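Local coordinates for protein precorrin-6Y C5,15-methyltransferase (Decarboxylating) (Geobacter metallireducens, PDB 3E05) that probably serves as the S-adenosylmethionine-dependent C-terminal methyltransferase domain of a precorrin-6Y C5,15-methyltransferase in adenosylcobalamin biosynthesis, at residues H158-K171 / E182-S195. Numbering follows the deposited sequence. Where two conformers were deposited one is given.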
ATOM      1  N   HIS D 158      19.652  20.352 -10.871  1.00 46.28           N
ATOM      2  CA  HIS D 158      20.879  19.978 -11.571  0.50 43.44           C
ATOM      3  C   HIS D 158      20.597  19.298 -12.912  1.00 42.82           C
ATOM      4  O   HIS D 158      21.499  18.746 -13.529  1.00 43.51           O
ATOM      5  CB  HIS D 158      21.757  19.080 -10.691  0.50 42.91           C
ATOM      6  CG  HIS D 158      22.321  19.766  -9.486  0.50 46.35           C
ATOM      7  ND1 HIS D 158      23.109  20.895  -9.569  0.50 48.23           N
ATOM      8  CD2 HIS D 158      22.235  19.463  -8.170  0.50 46.20           C
ATOM      9  CE1 HIS D 158      23.464  21.270  -8.353  0.50 49.57           C
ATOM     10  NE2 HIS D 158      22.947  20.417  -7.485  0.50 49.21           N
ATOM     11  N   GLY D 159      19.343  19.335 -13.351  1.00 40.91           N
ATOM     12  CA  GLY D 159      18.962  18.810 -14.665  1.00 41.10           C
ATOM     13  C   GLY D 159      18.808  17.305 -14.789  1.00 41.72           C
ATOM     14  O   GLY D 159      18.858  16.762 -15.896  1.00 43.59           O
ATOM     15  N   TYR D 160      18.615  16.619 -13.663  1.00 42.71           N
ATOM     16  CA  TYR D 160      18.389  15.171 -13.683  1.00 35.99           C
ATOM     17  C   TYR D 160      16.932  14.853 -13.993  1.00 35.89           C
ATOM     18  O   TYR D 160      16.019  15.572 -13.562  1.00 34.96           O
ATOM     19  CB  TYR D 160      18.755  14.525 -12.335  1.00 35.52           C
ATOM     20  CG  TYR D 160      20.237  14.492 -12.051  1.00 36.08           C
ATOM     21  CD1 TYR D 160      21.047  13.471 -12.561  1.00 37.30           C
ATOM     22  CD2 TYR D 160      20.835  15.479 -11.264  1.00 33.16           C
ATOM     23  CE1 TYR D 160      22.416  13.447 -12.310  1.00 34.99           C
ATOM     24  CE2 TYR D 160      22.201  15.459 -11.012  1.00 32.42           C
ATOM     25  CZ  TYR D 160      22.979  14.448 -11.535  1.00 37.53           C
ATOM     26  OH  TYR D 160      24.330  14.438 -11.279  1.00 38.58           O
ATOM     27  N   MET D 161      16.729  13.781 -14.752  1.00 34.26           N
ATOM     28  CA  MET D 161      15.437  13.116 -14.802  1.00 36.77           C
ATOM     29  C   MET D 161      15.282  12.412 -13.461  1.00 36.41           C
ATOM     30  O   MET D 161      16.224  11.759 -13.003  1.00 35.48           O
ATOM     31  CB  MET D 161      15.425  12.072 -15.902  1.00 33.68           C
ATOM     32  CG  MET D 161      14.726  12.502 -17.153  1.00 53.45           C
ATOM     33  SD  MET D 161      13.508  11.268 -17.615  1.00 58.09           S
ATOM     34  CE  MET D 161      12.203  11.691 -16.457  1.00 50.69           C
ATOM     35  N   VAL D 162      14.115  12.551 -12.829  1.00 36.88           N
ATOM     36  CA  VAL D 162      13.862  11.957 -11.509  1.00 34.16           C
ATOM     37  C   VAL D 162      12.583  11.103 -11.539  1.00 34.80           C
ATOM     38  O   VAL D 162      11.539  11.554 -11.998  1.00 32.99           O
ATOM     39  CB  VAL D 162      13.795  13.044 -10.380  1.00 32.13           C
ATOM     40  CG1 VAL D 162      13.428  12.433  -9.007  1.00 35.22           C
ATOM     41  CG2 VAL D 162      15.119  13.802 -10.263  1.00 33.84           C
ATOM     42  N   GLU D 163      12.700   9.859 -11.084  1.00 31.17           N
ATOM     43  CA  GLU D 163      11.543   9.014 -10.812  1.00 30.65           C
ATOM     44  C   GLU D 163      11.449   8.834  -9.304  1.00 30.67           C
ATOM     45  O   GLU D 163      12.470   8.690  -8.630  1.00 29.67           O
ATOM     46  CB  GLU D 163      11.705   7.652 -11.478  1.00 29.21           C
ATOM     47  CG  GLU D 163      10.646   6.612 -11.049  1.00 36.86           C
ATOM     48  CD  GLU D 163      11.002   5.208 -11.467  1.00 37.27           C
ATOM     49  OE1 GLU D 163      10.883   4.911 -12.669  1.00 42.96           O
ATOM     50  OE2 GLU D 163      11.398   4.398 -10.605  1.00 34.80           O
ATOM     51  N   VAL D 164      10.225   8.835  -8.772  1.00 27.83           N
ATOM     52  CA  VAL D 164       9.997   8.483  -7.373  1.00 27.71           C
ATOM     53  C   VAL D 164       9.117   7.244  -7.337  1.00 31.26           C
ATOM     54  O   VAL D 164       8.067   7.231  -7.965  1.00 26.84           O
ATOM     55  CB  VAL D 164       9.304   9.621  -6.597  1.00 31.11           C
ATOM     56  CG1 VAL D 164       9.180   9.257  -5.118  1.00 28.84           C
ATOM     57  CG2 VAL D 164      10.052  10.938  -6.790  1.00 28.18           C
ATOM     58  N   ALA D 165       9.554   6.212  -6.622  1.00 24.67           N
ATOM     59  CA  ALA D 165       8.752   4.988  -6.450  1.00 28.48           C
ATOM     60  C   ALA D 165       8.485   4.736  -4.962  1.00 28.92           C
ATOM     61  O   ALA D 165       9.408   4.512  -4.172  1.00 28.40           O
ATOM     62  CB  ALA D 165       9.448   3.797  -7.082  1.00 21.92           C
ATOM     63  N   CYS D 166       7.215   4.797  -4.573  1.00 23.99           N
ATOM     64  CA  CYS D 166       6.851   4.540  -3.190  1.00 24.50           C
ATOM     65  C   CYS D 166       6.522   3.079  -3.067  1.00 26.20           C
ATOM     66  O   CYS D 166       5.598   2.574  -3.722  1.00 23.39           O
ATOM     67  CB  CYS D 166       5.666   5.392  -2.732  1.00 27.78           C
ATOM     68  SG  CYS D 166       5.278   5.120  -0.992  1.00 26.70           S
ATOM     69  N   VAL D 167       7.299   2.400  -2.233  1.00 25.15           N
ATOM     70  CA  VAL D 167       7.215   0.952  -2.107  1.00 22.63           C
ATOM     71  C   VAL D 167       6.654   0.607  -0.744  1.00 24.43           C
ATOM     72  O   VAL D 167       7.217   0.981   0.283  1.00 24.04           O
ATOM     73  CB  VAL D 167       8.606   0.272  -2.339  1.00 26.27           C
ATOM     74  CG1 VAL D 167       8.561  -1.224  -1.981  1.00 26.60           C
ATOM     75  CG2 VAL D 167       9.065   0.481  -3.794  1.00 26.08           C
ATOM     76  N   ASN D 168       5.527  -0.091  -0.759  1.00 24.28           N
ATOM     77  CA  ASN D 168       4.875  -0.549   0.457  1.00 23.73           C
ATOM     78  C   ASN D 168       4.916  -2.070   0.478  1.00 21.87           C
ATOM     79  O   ASN D 168       4.462  -2.712  -0.466  1.00 28.80           O
ATOM     80  CB  ASN D 168       3.424  -0.059   0.529  1.00 23.19           C
ATOM     81  CG  ASN D 168       3.292   1.285   1.235  1.00 23.53           C
ATOM     82  OD1 ASN D 168       3.358   1.363   2.456  1.00 24.14           O
ATOM     83  ND2 ASN D 168       3.099   2.348   0.459  1.00 21.32           N
ATOM     84  N   VAL D 169       5.441  -2.627   1.567  1.00 25.52           N
ATOM     85  CA  VAL D 169       5.572  -4.084   1.721  1.00 22.36           C
ATOM     86  C   VAL D 169       4.845  -4.523   2.991  1.00 21.55           C
ATOM     87  O   VAL D 169       5.084  -3.968   4.067  1.00 23.60           O
ATOM     88  CB  VAL D 169       7.073  -4.487   1.840  1.00 24.52           C
ATOM     89  CG1 VAL D 169       7.212  -5.977   2.170  1.00 25.21           C
ATOM     90  CG2 VAL D 169       7.867  -4.106   0.554  1.00 25.47           C
ATOM     91  N   ALA D 170       3.956  -5.511   2.880  1.00 21.83           N
ATOM     92  CA  ALA D 170       3.378  -6.157   4.075  1.00 23.48           C
ATOM     93  C   ALA D 170       3.699  -7.627   4.000  1.00 26.44           C
ATOM     94  O   ALA D 170       3.517  -8.224   2.951  1.00 28.68           O
ATOM     95  CB  ALA D 170       1.889  -5.965   4.125  1.00 25.72           C
ATOM     96  N   LYS D 171       4.176  -8.204   5.101  1.00 27.42           N
ATOM     97  CA  LYS D 171       4.605  -9.608   5.132  1.00 29.53           C
ATOM     98  C   LYS D 171       3.926 -10.400   6.236  1.00 29.75           C
ATOM     99  O   LYS D 171       3.681  -9.873   7.313  1.00 30.25           O
ATOM    100  CB  LYS D 171       6.098  -9.699   5.421  1.00 29.72           C
ATOM    101  CG  LYS D 171       7.005  -9.325   4.299  1.00 40.71           C
ATOM    102  CD  LYS D 171       8.333 -10.035   4.499  1.00 40.96           C
ATOM    103  CE  LYS D 171       9.135  -9.415   5.622  1.00 39.06           C
ATOM    104  NZ  LYS D 171      10.558  -9.753   5.473  1.00 32.50           N
ATOM    105  N   GLU D 182       2.016  -7.915   8.470  1.00 24.12           N
ATOM    106  CA  GLU D 182       2.591  -6.785   9.154  1.00 29.91           C
ATOM    107  C   GLU D 182       3.244  -5.891   8.111  1.00 28.94           C
ATOM    108  O   GLU D 182       4.017  -6.365   7.299  1.00 27.33           O
ATOM    109  CB  GLU D 182       3.617  -7.250  10.188  1.00 31.45           C
ATOM    110  CG  GLU D 182       3.082  -8.324  11.121  1.00 42.22           C
ATOM    111  CD  GLU D 182       3.960  -8.509  12.338  1.00 55.21           C
ATOM    112  OE1 GLU D 182       3.875  -7.678  13.269  1.00 56.78           O
ATOM    113  OE2 GLU D 182       4.739  -9.483  12.359  1.00 64.31           O
ATOM    114  N   SER D 183       2.923  -4.603   8.158  1.00 26.17           N
ATOM    115  CA  SER D 183       3.425  -3.628   7.201  1.00 25.34           C
ATOM    116  C   SER D 183       4.754  -3.075   7.653  1.00 29.01           C
ATOM    117  O   SER D 183       4.966  -2.788   8.833  1.00 28.22           O
ATOM    118  CB  SER D 183       2.445  -2.449   7.062  1.00 28.40           C
ATOM    119  OG  SER D 183       1.217  -2.880   6.514  1.00 37.78           O
ATOM    120  N   HIS D 184       5.657  -2.934   6.693  1.00 23.45           N
ATOM    121  CA  HIS D 184       6.832  -2.087   6.865  1.00 26.84           C
ATOM    122  C   HIS D 184       6.370  -0.667   6.621  1.00 30.48           C
ATOM    123  O   HIS D 184       5.350  -0.440   5.974  1.00 28.87           O
ATOM    124  CB  HIS D 184       7.886  -2.410   5.808  1.00 27.28           C
ATOM    125  CG  HIS D 184       8.547  -3.737   5.978  1.00 32.65           C
ATOM    126  ND1 HIS D 184       9.104  -4.428   4.922  1.00 34.63           N
ATOM    127  CD2 HIS D 184       8.769  -4.491   7.080  1.00 37.63           C
ATOM    128  CE1 HIS D 184       9.637  -5.552   5.365  1.00 34.20           C
ATOM    129  NE2 HIS D 184       9.451  -5.613   6.671  1.00 34.96           N
ATOM    130  N   ASN D 185       7.141   0.301   7.100  1.00 25.50           N
ATOM    131  CA  ASN D 185       6.857   1.680   6.768  1.00 28.24           C
ATOM    132  C   ASN D 185       7.184   1.945   5.298  1.00 28.74           C
ATOM    133  O   ASN D 185       8.018   1.237   4.725  1.00 25.50           O
ATOM    134  CB  ASN D 185       7.627   2.600   7.710  1.00 29.53           C
ATOM    135  CG  ASN D 185       7.092   2.540   9.132  1.00 31.32           C
ATOM    136  OD1 ASN D 185       5.986   2.040   9.386  1.00 26.35           O
ATOM    137  ND2 ASN D 185       7.880   3.030  10.068  1.00 35.19           N
ATOM    138  N   PRO D 186       6.490   2.920   4.662  1.00 24.54           N
ATOM    139  CA  PRO D 186       6.747   3.063   3.236  1.00 25.44           C
ATOM    140  C   PRO D 186       8.140   3.631   2.988  1.00 22.04           C
ATOM    141  O   PRO D 186       8.680   4.358   3.836  1.00 28.43           O
ATOM    142  CB  PRO D 186       5.703   4.073   2.755  1.00 24.92           C
ATOM    143  CG  PRO D 186       4.882   4.447   3.951  1.00 25.40           C
ATOM    144  CD  PRO D 186       5.517   3.906   5.173  1.00 25.36           C
ATOM    145  N   VAL D 187       8.726   3.276   1.854  1.00 24.86           N
ATOM    146  CA  VAL D 187       9.995   3.883   1.461  1.00 25.78           C
ATOM    147  C   VAL D 187       9.854   4.501   0.082  1.00 22.81           C
ATOM    148  O   VAL D 187       9.304   3.901  -0.849  1.00 22.18           O
ATOM    149  CB  VAL D 187      11.217   2.878   1.508  1.00 24.30           C
ATOM    150  CG1 VAL D 187      12.535   3.592   1.185  1.00 27.48           C
ATOM    151  CG2 VAL D 187      11.336   2.187   2.869  1.00 29.97           C
ATOM    152  N   TYR D 188      10.344   5.729  -0.049  1.00 22.94           N
ATOM    153  CA  TYR D 188      10.343   6.388  -1.336  1.00 22.75           C
ATOM    154  C   TYR D 188      11.714   6.196  -1.967  1.00 23.33           C
ATOM    155  O   TYR D 188      12.700   6.708  -1.448  1.00 26.00           O
ATOM    156  CB  TYR D 188      10.067   7.887  -1.149  1.00 26.08           C
ATOM    157  CG  TYR D 188       8.651   8.157  -0.695  1.00 24.46           C
ATOM    158  CD1 TYR D 188       7.637   8.356  -1.636  1.00 26.79           C
ATOM    159  CD2 TYR D 188       8.317   8.164   0.662  1.00 26.31           C
ATOM    160  CE1 TYR D 188       6.312   8.628  -1.229  1.00 26.85           C
ATOM    161  CE2 TYR D 188       6.993   8.391   1.079  1.00 28.39           C
ATOM    162  CZ  TYR D 188       6.004   8.631   0.127  1.00 32.73           C
ATOM    163  OH  TYR D 188       4.698   8.843   0.531  1.00 30.53           O
ATOM    164  N   ILE D 189      11.756   5.424  -3.053  1.00 22.98           N
ATOM    165  CA  ILE D 189      12.998   5.184  -3.783  1.00 23.29           C
ATOM    166  C   ILE D 189      13.085   6.183  -4.934  1.00 22.83           C
ATOM    167  O   ILE D 189      12.327   6.126  -5.905  1.00 25.01           O
ATOM    168  CB  ILE D 189      13.083   3.724  -4.283  1.00 27.49           C
ATOM    169  CG1 ILE D 189      13.002   2.775  -3.076  1.00 26.85           C
ATOM    170  CG2 ILE D 189      14.344   3.501  -5.129  1.00 25.23           C
ATOM    171  CD1 ILE D 189      12.783   1.326  -3.416  1.00 24.47           C
ATOM    172  N   ILE D 190      14.048   7.093  -4.806  1.00 24.52           N
ATOM    173  CA  ILE D 190      14.242   8.176  -5.771  1.00 24.02           C
ATOM    174  C   ILE D 190      15.419   7.842  -6.685  1.00 26.84           C
ATOM    175  O   ILE D 190      16.526   7.638  -6.197  1.00 28.64           O
ATOM    176  CB  ILE D 190      14.514   9.504  -5.032  1.00 26.51           C
ATOM    177  CG1 ILE D 190      13.391   9.794  -4.035  1.00 27.03           C
ATOM    178  CG2 ILE D 190      14.698  10.660  -6.031  1.00 27.91           C
ATOM    179  CD1 ILE D 190      13.711  10.850  -3.003  1.00 29.24           C
ATOM    180  N   THR D 191      15.163   7.775  -7.990  1.00 26.31           N
ATOM    181  CA  THR D 191      16.178   7.490  -8.999  1.00 26.72           C
ATOM    182  C   THR D 191      16.376   8.687  -9.919  1.00 31.93           C
ATOM    183  O   THR D 191      15.420   9.236 -10.457  1.00 28.94           O
ATOM    184  CB  THR D 191      15.824   6.223  -9.786  1.00 28.04           C
ATOM    185  OG1 THR D 191      15.543   5.174  -8.853  1.00 27.57           O
ATOM    186  CG2 THR D 191      16.998   5.784 -10.691  1.00 31.67           C
ATOM    187  N   ALA D 192      17.635   9.085 -10.094  1.00 31.74           N
ATOM    188  CA  ALA D 192      17.964  10.265 -10.883  1.00 30.74           C
ATOM    189  C   ALA D 192      19.099   9.962 -11.845  1.00 33.10           C
ATOM    190  O   ALA D 192      20.097   9.344 -11.471  1.00 29.32           O
ATOM    191  CB  ALA D 192      18.324  11.415  -9.978  1.00 31.86           C
ATOM    192  N   TRP D 193      18.925  10.378 -13.091  1.00 31.11           N
ATOM    193  CA  TRP D 193      19.917  10.137 -14.130  1.00 35.78           C
ATOM    194  C   TRP D 193      19.791  11.254 -15.146  1.00 38.53           C
ATOM    195  O   TRP D 193      18.812  12.001 -15.134  1.00 35.29           O
ATOM    196  CB  TRP D 193      19.714   8.756 -14.791  1.00 36.30           C
ATOM    197  CG  TRP D 193      18.435   8.626 -15.586  1.00 42.59           C
ATOM    198  CD1 TRP D 193      18.310   8.676 -16.948  1.00 46.39           C
ATOM    199  CD2 TRP D 193      17.102   8.440 -15.070  1.00 45.08           C
ATOM    200  NE1 TRP D 193      16.995   8.525 -17.313  1.00 46.33           N
ATOM    201  CE2 TRP D 193      16.228   8.383 -16.184  1.00 48.60           C
ATOM    202  CE3 TRP D 193      16.561   8.315 -13.781  1.00 41.73           C
ATOM    203  CZ2 TRP D 193      14.840   8.210 -16.048  1.00 46.00           C
ATOM    204  CZ3 TRP D 193      15.165   8.151 -13.646  1.00 42.70           C
ATOM    205  CH2 TRP D 193      14.330   8.096 -14.774  1.00 44.34           C
ATOM    206  N   LYS D 194      20.786  11.391 -16.011  1.00 40.76           N
ATOM    207  CA  LYS D 194      20.699  12.403 -17.051  1.00 45.58           C
ATOM    208  C   LYS D 194      20.107  11.767 -18.296  1.00 53.52           C
ATOM    209  O   LYS D 194      20.592  10.730 -18.781  1.00 51.64           O
ATOM    210  CB  LYS D 194      22.065  13.035 -17.338  1.00 44.40           C
ATOM    211  CG  LYS D 194      22.641  13.890 -16.209  1.00 41.22           C
ATOM    212  CD  LYS D 194      22.033  15.292 -16.208  1.00 48.80           C
ATOM    213  CE  LYS D 194      22.666  16.160 -15.136  1.00 42.72           C
ATOM    214  NZ  LYS D 194      24.095  16.464 -15.413  1.00 57.34           N
ATOM    215  N   SER D 195      19.043  12.387 -18.798  1.00 60.32           N
ATOM    216  CA  SER D 195      18.394  11.944 -20.024  1.00 69.54           C
ATOM    217  C   SER D 195      19.294  12.229 -21.233  1.00 75.12           C
ATOM    218  O   SER D 195      19.149  11.599 -22.285  1.00 75.85           O
ATOM    219  CB  SER D 195      17.042  12.635 -20.180  1.00 67.97           C
ATOM    220  OG  SER D 195      16.161  11.842 -20.949  1.00 69.85           O
TER
HETATM  221  O   HOH W   1      25.447  14.123 -14.115  1.00 38.36           O
HETATM  222  O   HOH W   2      12.905   4.998  -8.212  1.00 23.93           O
HETATM  223  O   HOH W   3       7.635  -0.672   2.590  1.00 24.52           O
HETATM  224  O   HOH W   4       3.862  -0.911   3.715  1.00 26.30           O
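Lys194 and Tyr160 meet at one end of the beta hairpin of strands 161-173 and 180-193, and the lysine shows how a long side chain divides its work. Its CB only carries the chain out from the backbone; CG lies by Tyr160 CE1, CD rests 3.5 Å from Gly159 O, and CE stands over the centre of the Tyr160 ring, near His158 O. NZ, 4.8 Å from the ring centroid, adds a cation-pi contact and donates to a water that also bonds Tyr160 OH. Bends at chi2 (-81°) and chi4 fold the chain back over the phenol.

Met161 CB sits above the six-membered ring of Trp193 in a CH-pi contact, and Met161 SD reaches its CZ2 obliquely at 3.7 Å. A chi1 of 67° lays the indole there, with CG between backbone N and carbonyl carbon. Were Trp193 an alanine, Met161 would probably lose the ring beneath its CB and beside its SD, and Met161 O its indole cover. On the face opposite Trp193, Cys166 SG stands 3.6 Å above the plane of the Tyr188 ring, offset toward its rim, whereas Val164 CG1 meets the ring edge; Tyr188 OH pairs with Tyr188 of the fourth subunit.

Paired backbone bonds run from Met161-Trp193 to Val167-Val187. The register then slips by one residue around Pro186, where a water bridges Val167 O and Asn185 O; pairing resumes when His184 N donates to Val169 O, and continues through Ala170-Ser183 to the two Lys171-Glu182 bonds. Strand 161-173 is outermost within the chain, yet a second subunit continues the sheet. Strand 180-193 completes the class I methyltransferase order 3-2-1-4-5-7-6. Backbone pairing, interrupted once near Pro186, supplies the scaffold; sulfur-aromatic contacts fasten one face at Met161-Trp193 and the other at Cys166-Tyr188, and Lys194-Tyr160 the hairpin's end.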